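PAN2-PAN3 deadenylation complex catalytic subunit pan2 (Neurospora crassa, PDB 4CZX) probably acts as the catalytic subunit of the PAN deadenylase, which shortens mRNA poly(A) tails, this chain being its N-terminal WD40 beta-propeller domain. Local coordinates at residues Phe80-Val85 with Met95-Ser99; Asp72-Arg76 with Phe87-Ser92; Thr32-Asp36 with Gly301-Ala305; Arg76-Val81 with Asp113-Phe119; Gly123-Ile127 with Val138-Asn142. All blocks are in the same frame, centred on the assembly; numbering follows the deposited sequence.

Contact 1 of 5, residues Phe80-Val85 with Met95-Ser99; sequences FVDKGV and MAARS
The guanidinium of R98 reaches into the tight turn after F80 and grips a single acceptor, the carbonyl oxygen of V81, end-on with both terminal nitrogens. R98 NH2 stands 2.9 Å from V81 O and R98 NH1 3.2 Å from it, and the oxygen lies almost exactly in the guanidinium plane, so two N-H groups share it. R98 NH1 adds a weak bond to D82 O. The chain of R98 is extended from CG to NE (chi3 174°), which carries the charge across V85 at about a right angle, with V85 CG2 lying 3.8 Å from R98 CG. The same methyl lies over one face of the guanidinium, toward its rim, while the edge is used for bonding. M95, extended as well, crosses V81 at about a right angle and places its CE 3.5 Å from V81 CG2.

The backbone sets these groups in position. V85 and A96 form an antiparallel hydrogen-bonded pair, V85 N to A96 O being 2.8 Å. Beside it, any CB on G84 would collide with A96 O. The turn is closed by V81 N bonding to G84 O, with D82 and K83 at its corners, and one water joins K83 O to R98 N and R98 NH1.

Farther out, R98 NE makes a salt bridge with D36, fixing the third nitrogen of the group, and the ring of F80 meets W43. R98 here ties two turns of one four-stranded blade together and reaches D36 of the preceding blade of the WD40 beta-propeller.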
# COMPACT_ATOMS: atom_id res chain seq x y z
N PHE A 80 -27.75 5.41 21.26
CA PHE A 80 -27.60 4.04 21.72
C PHE A 80 -28.91 3.27 21.76
O PHE A 80 -29.91 3.76 22.30
CB PHE A 80 -26.96 4.02 23.11
CG PHE A 80 -25.68 4.78 23.16
CD1 PHE A 80 -24.50 4.20 22.70
CD2 PHE A 80 -25.65 6.09 23.63
CE1 PHE A 80 -23.31 4.91 22.72
CE2 PHE A 80 -24.46 6.80 23.66
CZ PHE A 80 -23.29 6.21 23.20
N VAL A 81 -28.89 2.05 21.20
CA VAL A 81 -30.01 1.12 21.29
C VAL A 81 -29.48 -0.27 21.65
O VAL A 81 -28.27 -0.48 21.74
CB VAL A 81 -30.81 1.05 19.97
CG1 VAL A 81 -31.28 2.46 19.56
CG2 VAL A 81 -29.97 0.44 18.87
N ASP A 82 -30.39 -1.21 21.89
CA ASP A 82 -29.97 -2.55 22.30
C ASP A 82 -29.01 -3.21 21.31
O ASP A 82 -27.99 -3.77 21.71
CB ASP A 82 -31.20 -3.44 22.52
CG ASP A 82 -31.97 -3.05 23.76
OD1 ASP A 82 -31.40 -2.36 24.64
OD2 ASP A 82 -33.16 -3.42 23.88
N LYS A 83 -29.30 -3.11 20.01
CA LYS A 83 -28.50 -3.82 19.00
C LYS A 83 -27.12 -3.20 18.77
O LYS A 83 -26.18 -3.90 18.39
CB LYS A 83 -29.26 -3.87 17.67
CG LYS A 83 -30.39 -4.90 17.62
CD LYS A 83 -31.41 -4.48 16.57
CE LYS A 83 -32.18 -5.66 15.99
NZ LYS A 83 -33.11 -5.20 14.91
N GLY A 84 -26.99 -1.90 18.97
CA GLY A 84 -25.71 -1.26 18.76
C GLY A 84 -25.72 0.24 18.91
O GLY A 84 -26.62 0.81 19.52
N VAL A 85 -24.71 0.88 18.32
CA VAL A 85 -24.53 2.31 18.44
C VAL A 85 -24.82 2.98 17.11
O VAL A 85 -24.39 2.49 16.06
CB VAL A 85 -23.10 2.66 18.88
CG1 VAL A 85 -22.94 4.21 19.07
CG2 VAL A 85 -22.75 1.88 20.15
N MET A 95 -24.55 2.59 11.67
CA MET A 95 -24.86 1.81 12.84
C MET A 95 -24.00 0.55 12.90
O MET A 95 -23.85 -0.15 11.91
CB MET A 95 -26.34 1.41 12.87
CG MET A 95 -26.70 0.69 14.15
SD MET A 95 -28.45 0.31 14.29
CE MET A 95 -28.44 -0.54 15.86
N ALA A 96 -23.43 0.29 14.07
CA ALA A 96 -22.58 -0.88 14.24
C ALA A 96 -22.81 -1.45 15.62
O ALA A 96 -23.23 -0.73 16.52
CB ALA A 96 -21.10 -0.51 14.05
N ALA A 97 -22.54 -2.73 15.79
CA ALA A 97 -22.55 -3.34 17.10
C ALA A 97 -21.40 -2.73 17.88
O ALA A 97 -20.49 -2.16 17.28
CB ALA A 97 -22.42 -4.87 17.00
N ARG A 98 -21.43 -2.86 19.20
CA ARG A 98 -20.38 -2.28 20.04
C ARG A 98 -19.03 -2.96 19.81
O ARG A 98 -17.97 -2.39 20.11
CB ARG A 98 -20.81 -2.36 21.51
CG ARG A 98 -21.98 -1.42 21.80
CD ARG A 98 -22.71 -1.75 23.11
NE ARG A 98 -23.72 -0.72 23.38
CZ ARG A 98 -24.96 -0.75 22.91
NH1 ARG A 98 -25.37 -1.79 22.18
NH2 ARG A 98 -25.81 0.23 23.20
N SER A 99 -19.09 -4.18 19.27
CA SER A 99 -17.92 -4.93 18.78
C SER A 99 -17.18 -4.25 17.62
O SER A 99 -15.99 -4.49 17.41
CB SER A 99 -18.37 -6.31 18.31
OG SER A 99 -19.32 -6.18 17.27
O HOH W 1 -24.04 -3.96 20.42

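Contact 2 of 5, residues Asp72-Arg76 with Phe87-Ser92; sequences DGPLR and FLGSRS. With PO4 (phosphate ion), chain D.
R76 meets S90 through polar contacts, holding its hydroxyl oxygen side-on. R76 NE lies 2.9 Å from S90 OG and R76 NH2 3.0 Å from S90 OG, the oxygen staying close to the guanidinium plane. A bend in the chain (chi2 -113°) swings the head group round to S90, and P74 CG rests over one of its faces. S90 OG also bonds D113, so the hydroxyl links two charged residues. A lysine in place of R76 would probably leave S90 OG without its paired grip and P74 without a flat group to lie on. The backbone adds R76 N to L88 O at 2.8 Å.

Water-mediated contacts come next. One water joins D72 O, P74 O and S90 N; a second joins D72 OD2, R91 N and S92 OG, the last at 2.8 Å from this water.

Among charged groups, D72 OD2 packs 3.5 Å from R91 CB, though its salt bridge is with R107. R91 NE bonds the carbonyl of M111, while R91 NH2 lies 3.2 Å from O1 of a phosphate, probably from the crystallisation liquor, that R107 also binds.

Apolar contacts complete it: L88 CD2 lies 3.5 Å from R76 CB, and L75 CD1 approaches F87 CD2. The contact joins the incoming interblade loop, 72-76, to the turn between the second and third strands of one four-stranded blade of the WD40 propeller.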
# COMPACT_ATOMS: atom_id res chain seq x y z
N ASP A 72 -15.31 13.29 5.49
CA ASP A 72 -16.62 13.72 5.98
C ASP A 72 -16.52 14.60 7.22
O ASP A 72 -17.47 15.29 7.56
CB ASP A 72 -17.51 12.51 6.31
CG ASP A 72 -18.16 11.90 5.08
OD1 ASP A 72 -17.83 12.31 3.94
OD2 ASP A 72 -19.01 11.00 5.26
N GLY A 73 -15.39 14.56 7.90
CA GLY A 73 -15.19 15.43 9.05
C GLY A 73 -15.56 14.81 10.39
O GLY A 73 -15.41 13.61 10.60
N PRO A 74 -16.05 15.65 11.33
CA PRO A 74 -16.20 15.21 12.72
C PRO A 74 -17.32 14.20 12.93
O PRO A 74 -18.31 14.19 12.22
CB PRO A 74 -16.54 16.51 13.47
CG PRO A 74 -16.98 17.47 12.42
CD PRO A 74 -16.21 17.10 11.18
N LEU A 75 -17.12 13.35 13.93
CA LEU A 75 -18.20 12.51 14.43
C LEU A 75 -19.09 13.46 15.23
O LEU A 75 -18.62 14.05 16.19
CB LEU A 75 -17.66 11.36 15.29
CG LEU A 75 -18.49 10.07 15.33
CD1 LEU A 75 -17.76 8.97 16.12
CD2 LEU A 75 -19.86 10.34 15.93
N ARG A 76 -20.33 13.63 14.80
CA ARG A 76 -21.16 14.70 15.36
C ARG A 76 -21.92 14.31 16.62
O ARG A 76 -22.10 15.15 17.52
CB ARG A 76 -22.16 15.19 14.30
CG ARG A 76 -21.50 15.63 13.00
CD ARG A 76 -21.66 17.09 12.82
NE ARG A 76 -20.96 17.61 11.66
CZ ARG A 76 -20.20 18.70 11.71
NH1 ARG A 76 -20.05 19.33 12.86
NH2 ARG A 76 -19.58 19.14 10.62
N PHE A 87 -24.17 6.33 14.84
CA PHE A 87 -23.15 7.37 14.68
C PHE A 87 -23.58 8.35 13.60
O PHE A 87 -23.96 7.93 12.50
CB PHE A 87 -21.80 6.75 14.29
CG PHE A 87 -21.34 5.62 15.18
CD1 PHE A 87 -21.67 4.30 14.88
CD2 PHE A 87 -20.53 5.88 16.27
CE1 PHE A 87 -21.22 3.23 15.69
CE2 PHE A 87 -20.07 4.85 17.07
CZ PHE A 87 -20.41 3.51 16.80
N LEU A 88 -23.50 9.65 13.88
CA LEU A 88 -23.88 10.65 12.89
C LEU A 88 -22.68 11.46 12.41
O LEU A 88 -21.89 11.96 13.21
CB LEU A 88 -24.95 11.62 13.46
CG LEU A 88 -25.53 12.58 12.41
CD1 LEU A 88 -27.01 12.83 12.67
CD2 LEU A 88 -24.80 13.94 12.36
N GLY A 89 -22.55 11.57 11.09
CA GLY A 89 -21.59 12.47 10.48
C GLY A 89 -22.37 13.42 9.58
O GLY A 89 -23.57 13.24 9.39
N SER A 90 -21.69 14.42 9.02
CA SER A 90 -22.37 15.40 8.18
C SER A 90 -23.03 14.80 6.94
O SER A 90 -24.02 15.34 6.45
CB SER A 90 -21.38 16.49 7.73
OG SER A 90 -21.24 17.43 8.77
N ARG A 91 -22.48 13.69 6.44
CA ARG A 91 -22.91 13.15 5.15
C ARG A 91 -23.60 11.78 5.26
O ARG A 91 -24.05 11.22 4.25
CB ARG A 91 -21.71 13.01 4.19
CG ARG A 91 -20.97 14.34 3.92
CD ARG A 91 -21.86 15.33 3.19
NE ARG A 91 -22.56 14.69 2.09
CZ ARG A 91 -22.03 14.45 0.89
NH1 ARG A 91 -20.79 14.84 0.62
NH2 ARG A 91 -22.74 13.83 -0.04
N SER A 92 -23.70 11.25 6.46
CA SER A 92 -24.17 9.88 6.60
C SER A 92 -24.53 9.51 8.03
O SER A 92 -24.17 10.21 8.98
CB SER A 92 -23.10 8.90 6.10
OG SER A 92 -21.98 8.90 6.97
P PO4 D . -20.30 11.43 -2.04
O1 PO4 D . -21.07 12.63 -2.54
O2 PO4 D . -19.28 11.89 -1.03
O3 PO4 D . -21.26 10.44 -1.41
O4 PO4 D . -19.60 10.75 -3.20
O HOH W 2 -19.10 15.31 9.84
O HOH W 3 -20.66 11.32 7.35

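Contact 3 of 5, residues Thr32-Asp36 with Gly301-Ala305; sequences TIAFD and GKALA
Strands 32-35 and 302-305, which carry I33 and A303, run nearly antiparallel, at 169°, where the first and last blades of the beta-propeller close the ring. Their axes come no nearer than 8.0 Å, and no hydrogen bond spans the gap. Each strand belongs to its own four-stranded sheet, so the seam is made by side chains meeting between two blades.

I33 uses both branches. Its CG1 stands between the backbone N and the carbonyl carbon (chi1 73°), which points CD1 at A303, 3.8 Å from A303 CB. I33 CG2 meets A305 CB, also at 3.8 Å. The small A303 and A305 receive the larger I33 and F35 of the facing strand.

F35 fills the other end of the seam, and its ring also meets F322 edge-to-face. Its backbone N bonds D294 and its backbone O bonds R297, both from the last blade, so polar bonds flank the apolar seam. An alanine in place of F35 is likely to open a gap beside A303 and take from F322 its aromatic mate. At G301 a CB would press tightly on F35 CZ. F35 CE2 lies 3.6 Å from A303 CB and 3.5 Å from G301 O.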
# COMPACT_ATOMS: atom_id res chain seq x y z
N THR A 32 -17.10 14.93 20.15
CA THR A 32 -18.27 14.66 20.99
C THR A 32 -17.94 13.49 21.92
O THR A 32 -17.04 12.68 21.63
CB THR A 32 -19.52 14.34 20.13
OG1 THR A 32 -20.68 14.19 20.96
CG2 THR A 32 -19.32 13.04 19.32
N ILE A 33 -18.61 13.43 23.07
CA ILE A 33 -18.55 12.24 23.93
C ILE A 33 -19.94 11.89 24.42
O ILE A 33 -20.80 12.76 24.55
CB ILE A 33 -17.60 12.45 25.15
CG1 ILE A 33 -18.24 13.37 26.19
CG2 ILE A 33 -16.22 12.99 24.71
CD1 ILE A 33 -17.34 13.66 27.38
N ALA A 34 -20.17 10.60 24.69
CA ALA A 34 -21.44 10.15 25.26
C ALA A 34 -21.31 8.82 25.97
O ALA A 34 -20.71 7.87 25.45
CB ALA A 34 -22.52 10.04 24.18
N PHE A 35 -21.87 8.75 27.17
CA PHE A 35 -22.03 7.48 27.88
C PHE A 35 -23.01 6.57 27.15
O PHE A 35 -24.10 7.00 26.80
CB PHE A 35 -22.53 7.73 29.30
CG PHE A 35 -21.46 8.17 30.25
CD1 PHE A 35 -20.56 7.24 30.76
CD2 PHE A 35 -21.36 9.49 30.65
CE1 PHE A 35 -19.58 7.63 31.65
CE2 PHE A 35 -20.38 9.90 31.53
CZ PHE A 35 -19.49 8.97 32.03
N ASP A 36 -22.61 5.32 26.93
CA ASP A 36 -23.52 4.29 26.46
C ASP A 36 -24.59 4.03 27.52
O ASP A 36 -24.40 4.32 28.70
CB ASP A 36 -22.75 2.98 26.17
CG ASP A 36 -23.42 2.11 25.13
OD1 ASP A 36 -24.66 1.97 25.15
OD2 ASP A 36 -22.69 1.54 24.29
N GLY A 301 -21.30 8.66 37.04
CA GLY A 301 -20.14 9.05 36.25
C GLY A 301 -20.32 10.38 35.53
O GLY A 301 -21.33 10.60 34.86
N LYS A 302 -19.32 11.26 35.68
CA LYS A 302 -19.28 12.52 34.94
C LYS A 302 -18.06 12.55 34.03
O LYS A 302 -16.94 12.35 34.49
CB LYS A 302 -19.22 13.73 35.88
CG LYS A 302 -20.54 14.11 36.56
CD LYS A 302 -20.91 13.16 37.69
CE LYS A 302 -22.08 13.71 38.49
NZ LYS A 302 -22.46 12.83 39.65
N ALA A 303 -18.27 12.80 32.75
CA ALA A 303 -17.16 12.81 31.79
C ALA A 303 -16.99 14.19 31.17
O ALA A 303 -17.97 14.84 30.84
CB ALA A 303 -17.39 11.78 30.70
N LEU A 304 -15.73 14.59 31.00
CA LEU A 304 -15.39 15.90 30.45
C LEU A 304 -14.25 15.75 29.45
O LEU A 304 -13.22 15.15 29.78
CB LEU A 304 -14.98 16.88 31.56
CG LEU A 304 -15.96 17.26 32.67
CD1 LEU A 304 -16.02 16.21 33.77
CD2 LEU A 304 -15.58 18.61 33.24
N ALA A 305 -14.41 16.29 28.25
CA ALA A 305 -13.32 16.27 27.28
C ALA A 305 -12.79 17.67 27.10
O ALA A 305 -13.58 18.62 27.06
CB ALA A 305 -13.78 15.68 25.94

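Contact 4 of 5, residues Arg76-Val81 with Asp113-Phe119; sequences RQFLFV and DLRAMSF
Q77 meets M117 because its CG is anti to the backbone N (chi1 -168°) and the rest of the chain is extended, which carries the amide across to the neighbouring strand. There it acts much as a peptide group would: M117 N donates to Q77 OE1 at 2.8 Å, and Q77 NE2 donates to M117 O, also at 2.8 Å. Both bonds are tilted somewhat from the carbonyl planes, yet together they fix the rotation of the amide and satisfy both backbone polar groups of M117.

M117 itself, its CG set between the backbone N and the carbonyl carbon (chi1 62°), reaches tip to tip toward L79, with M117 CG 3.7 Å from L79 CD1. That methyl also makes a CH-pi contact over the face of F119, and V81 CG1 touches F119 CE1 at 3.7 Å.

At the far end R76, whose head group is held by S90, stacks flat on R115, guanidinium centres 4.2 Å apart and planes at 17°. The like charges are probably balanced by D113, which R115 holds side-on, R115 NE being 2.9 Å from D113 OD1, while R76 adds a long charge-only pairing. R115 further makes a cation-pi contact with W132, and it shares a classic beta bulge with A116. Innermost strands 77-80 and 114-119 thus pack through side chains, as adjacent blades of a beta-propeller do.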
# COMPACT_ATOMS: atom_id res chain seq x y z
N ARG A 76 -20.33 13.63 14.80
CA ARG A 76 -21.16 14.70 15.36
C ARG A 76 -21.92 14.31 16.62
O ARG A 76 -22.10 15.15 17.52
CB ARG A 76 -22.16 15.19 14.30
CG ARG A 76 -21.50 15.63 13.00
CD ARG A 76 -21.66 17.09 12.82
NE ARG A 76 -20.96 17.61 11.66
CZ ARG A 76 -20.20 18.70 11.71
NH1 ARG A 76 -20.05 19.33 12.86
NH2 ARG A 76 -19.58 19.14 10.62
N GLN A 77 -22.38 13.06 16.67
CA GLN A 77 -23.23 12.61 17.78
C GLN A 77 -23.34 11.08 17.80
O GLN A 77 -23.23 10.43 16.75
CB GLN A 77 -24.63 13.22 17.67
CG GLN A 77 -25.54 13.05 18.93
CD GLN A 77 -27.00 13.37 18.64
OE1 GLN A 77 -27.31 14.15 17.73
NE2 GLN A 77 -27.91 12.73 19.36
N PHE A 78 -23.54 10.53 19.00
CA PHE A 78 -23.87 9.12 19.23
C PHE A 78 -25.33 8.98 19.66
O PHE A 78 -25.89 9.88 20.29
CB PHE A 78 -23.00 8.51 20.33
CG PHE A 78 -21.53 8.58 20.09
CD1 PHE A 78 -20.89 7.65 19.29
CD2 PHE A 78 -20.76 9.54 20.75
CE1 PHE A 78 -19.50 7.70 19.10
CE2 PHE A 78 -19.38 9.60 20.56
CZ PHE A 78 -18.75 8.68 19.73
N LEU A 79 -25.94 7.84 19.32
CA LEU A 79 -27.16 7.39 19.99
C LEU A 79 -27.03 5.90 20.25
O LEU A 79 -26.30 5.20 19.54
CB LEU A 79 -28.42 7.66 19.17
CG LEU A 79 -29.01 9.08 19.12
CD1 LEU A 79 -30.25 9.05 18.24
CD2 LEU A 79 -29.35 9.60 20.51
N PHE A 80 -27.75 5.41 21.26
CA PHE A 80 -27.60 4.04 21.72
C PHE A 80 -28.91 3.27 21.76
O PHE A 80 -29.91 3.76 22.30
CB PHE A 80 -26.96 4.02 23.11
CG PHE A 80 -25.68 4.78 23.16
CD1 PHE A 80 -24.50 4.20 22.70
CD2 PHE A 80 -25.65 6.09 23.63
CE1 PHE A 80 -23.31 4.91 22.72
CE2 PHE A 80 -24.46 6.80 23.66
CZ PHE A 80 -23.29 6.21 23.20
N VAL A 81 -28.89 2.05 21.20
CA VAL A 81 -30.01 1.12 21.29
C VAL A 81 -29.48 -0.27 21.65
O VAL A 81 -28.27 -0.48 21.74
CB VAL A 81 -30.81 1.05 19.97
CG1 VAL A 81 -31.28 2.46 19.56
CG2 VAL A 81 -29.97 0.44 18.87
N ASP A 113 -25.27 18.33 5.39
CA ASP A 113 -24.55 18.79 6.57
C ASP A 113 -25.37 18.47 7.83
O ASP A 113 -25.84 19.38 8.53
CB ASP A 113 -24.25 20.29 6.48
CG ASP A 113 -23.26 20.75 7.54
OD1 ASP A 113 -22.69 19.89 8.24
OD2 ASP A 113 -23.04 21.97 7.67
N LEU A 114 -25.54 17.18 8.10
CA LEU A 114 -26.24 16.71 9.30
C LEU A 114 -25.49 17.10 10.56
O LEU A 114 -24.27 17.06 10.57
CB LEU A 114 -26.41 15.19 9.27
CG LEU A 114 -27.16 14.58 8.09
CD1 LEU A 114 -27.17 13.07 8.26
CD2 LEU A 114 -28.57 15.12 8.03
N ARG A 115 -26.22 17.45 11.62
CA ARG A 115 -25.60 17.88 12.87
C ARG A 115 -26.17 17.20 14.10
O ARG A 115 -25.55 17.21 15.18
CB ARG A 115 -25.75 19.40 13.05
CG ARG A 115 -25.03 20.24 11.98
CD ARG A 115 -23.52 20.03 12.01
NE ARG A 115 -22.88 20.85 10.98
CZ ARG A 115 -22.50 22.12 11.16
NH1 ARG A 115 -22.66 22.72 12.33
NH2 ARG A 115 -21.94 22.79 10.15
N ALA A 116 -27.36 16.62 13.96
CA ALA A 116 -28.11 16.18 15.11
C ALA A 116 -29.08 15.07 14.78
O ALA A 116 -29.63 15.00 13.68
CB ALA A 116 -28.88 17.37 15.73
N MET A 117 -29.32 14.24 15.77
CA MET A 117 -30.42 13.29 15.65
C MET A 117 -31.01 12.92 16.99
O MET A 117 -30.38 13.10 18.04
CB MET A 117 -29.95 12.05 14.94
CG MET A 117 -28.91 11.41 15.68
SD MET A 117 -28.57 9.97 14.71
CE MET A 117 -27.22 9.55 15.64
N SER A 118 -32.22 12.40 16.93
CA SER A 118 -32.95 12.03 18.14
C SER A 118 -33.89 10.89 17.86
O SER A 118 -34.21 10.60 16.70
CB SER A 118 -33.74 13.23 18.68
OG SER A 118 -34.87 13.49 17.86
N PHE A 119 -34.37 10.25 18.91
CA PHE A 119 -35.48 9.32 18.77
C PHE A 119 -36.75 10.12 18.54
O PHE A 119 -36.74 11.36 18.59
CB PHE A 119 -35.56 8.40 19.98
CG PHE A 119 -34.33 7.55 20.16
CD1 PHE A 119 -34.05 6.54 19.25
CD2 PHE A 119 -33.44 7.79 21.19
CE1 PHE A 119 -32.91 5.76 19.38
CE2 PHE A 119 -32.29 7.02 21.33
CZ PHE A 119 -32.03 6.00 20.42

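Contact 5 of 5, residues Gly123-Ile127 with Val138-Asn142; sequences GTSEI and VIDVN
The hairpin of strands 126-131 and 135-140, the middle pair of a four-stranded propeller blade, opens here into its loops through the pairing of I127 with I139. They form an antiparallel hydrogen-bonded pair, I127 N to I139 O at 3.0 Å and I139 N to I127 O at 2.9 Å. E126 and D140 follow as a non-hydrogen-bonded pair. The ladder gains one more rung past the regular strands, V141 N to S125 O at 2.8 Å, though this donor stands 39° above the carbonyl plane.

On the face of the isoleucines, I127 and I139 lie side by side, pointing the same way, with I127 CG1 3.6 Å from I139 CB. The other branch of I127, its CG2, is anti to the carbonyl carbon and meets V141 CG2 at 3.8 Å, the two side chains crossing at about a right angle. On the opposite face the extended E126 brings its CD to 3.3 Å from V138 CG1, a close approach of carboxylate to methyl; its oxygens are satisfied by T120 and by a salt bridge to K122.

With no helix in the domain, the surroundings are all strand and loop. I127 packs on M117 and F119 of strand 114-119, V138 on strand 145-151, and I139 and V141 reach V93 and M95 of the preceding blade.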
# COMPACT_ATOMS: atom_id res chain seq x y z
N GLY A 123 -40.04 4.86 20.33
CA GLY A 123 -39.04 4.24 21.18
C GLY A 123 -37.68 4.30 20.51
O GLY A 123 -37.21 5.37 20.15
N THR A 124 -37.05 3.16 20.32
CA THR A 124 -35.73 3.17 19.70
C THR A 124 -35.78 2.66 18.26
O THR A 124 -34.74 2.43 17.65
CB THR A 124 -34.73 2.34 20.51
OG1 THR A 124 -35.28 1.05 20.78
CG2 THR A 124 -34.39 3.04 21.82
N SER A 125 -36.98 2.50 17.71
CA SER A 125 -37.15 1.94 16.38
C SER A 125 -36.95 2.98 15.27
O SER A 125 -36.79 2.62 14.10
CB SER A 125 -38.55 1.32 16.25
OG SER A 125 -38.83 0.44 17.32
N GLU A 126 -36.98 4.26 15.64
CA GLU A 126 -36.94 5.33 14.64
C GLU A 126 -36.16 6.55 15.11
O GLU A 126 -36.24 6.94 16.28
CB GLU A 126 -38.37 5.73 14.27
CG GLU A 126 -38.50 6.75 13.15
CD GLU A 126 -39.95 7.15 12.88
OE1 GLU A 126 -40.45 8.09 13.54
OE2 GLU A 126 -40.59 6.53 12.00
N ILE A 127 -35.41 7.16 14.21
CA ILE A 127 -34.73 8.40 14.53
C ILE A 127 -35.04 9.52 13.54
O ILE A 127 -35.41 9.27 12.39
CB ILE A 127 -33.20 8.23 14.58
CG1 ILE A 127 -32.66 7.66 13.27
CG2 ILE A 127 -32.80 7.39 15.78
CD1 ILE A 127 -31.14 7.54 13.24
N VAL A 138 -36.24 10.94 8.26
CA VAL A 138 -36.69 9.98 9.25
C VAL A 138 -36.14 8.60 8.87
O VAL A 138 -36.29 8.15 7.73
CB VAL A 138 -38.23 9.95 9.34
CG1 VAL A 138 -38.66 9.03 10.45
CG2 VAL A 138 -38.79 11.36 9.56
N ILE A 139 -35.48 7.93 9.82
CA ILE A 139 -34.84 6.64 9.56
C ILE A 139 -35.42 5.52 10.42
O ILE A 139 -35.53 5.67 11.65
CB ILE A 139 -33.30 6.73 9.80
CG1 ILE A 139 -32.65 7.59 8.72
CG2 ILE A 139 -32.67 5.34 9.85
CD1 ILE A 139 -31.21 8.03 9.02
N ASP A 140 -35.80 4.42 9.77
CA ASP A 140 -36.19 3.18 10.43
C ASP A 140 -34.92 2.50 10.90
O ASP A 140 -34.11 2.05 10.08
CB ASP A 140 -36.99 2.27 9.48
CG ASP A 140 -37.52 1.00 10.15
OD1 ASP A 140 -36.90 0.46 11.10
OD2 ASP A 140 -38.58 0.51 9.70
N VAL A 141 -34.74 2.42 12.21
CA VAL A 141 -33.52 1.90 12.81
C VAL A 141 -33.43 0.37 12.65
O VAL A 141 -32.34 -0.19 12.55
CB VAL A 141 -33.45 2.30 14.31
CG1 VAL A 141 -32.26 1.68 15.00
CG2 VAL A 141 -33.35 3.85 14.41
N ASN A 142 -34.58 -0.29 12.58
CA ASN A 142 -34.58 -1.74 12.40
C ASN A 142 -34.19 -2.14 10.99
O ASN A 142 -33.41 -3.06 10.79
CB ASN A 142 -35.94 -2.31 12.77
CG ASN A 142 -36.25 -2.14 14.24
OD1 ASN A 142 -35.39 -2.35 15.09
ND2 ASN A 142 -37.48 -1.74 14.54

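Four of the five contacts trace one sector of the propeller. Contacts 1 and 2 lie within the blade of strands 77-80 to 102-106, their centres 16 Å apart, near opposite ends of its strands. Contact 4 joins that blade to the next, sharing F80 and V81 with contact 1 and R76 with contact 2, whose centre is 9 Å away. Contact 5, in the next blade, opens only after contact 4 has closed along the chain. Contact 3 spans nearly the whole chain, so the others are nested inside the loop it closes. F80 and R98 touch its segment 32-36, so the blade of contacts 1 and 2 rests directly on the first blade at the ring closure.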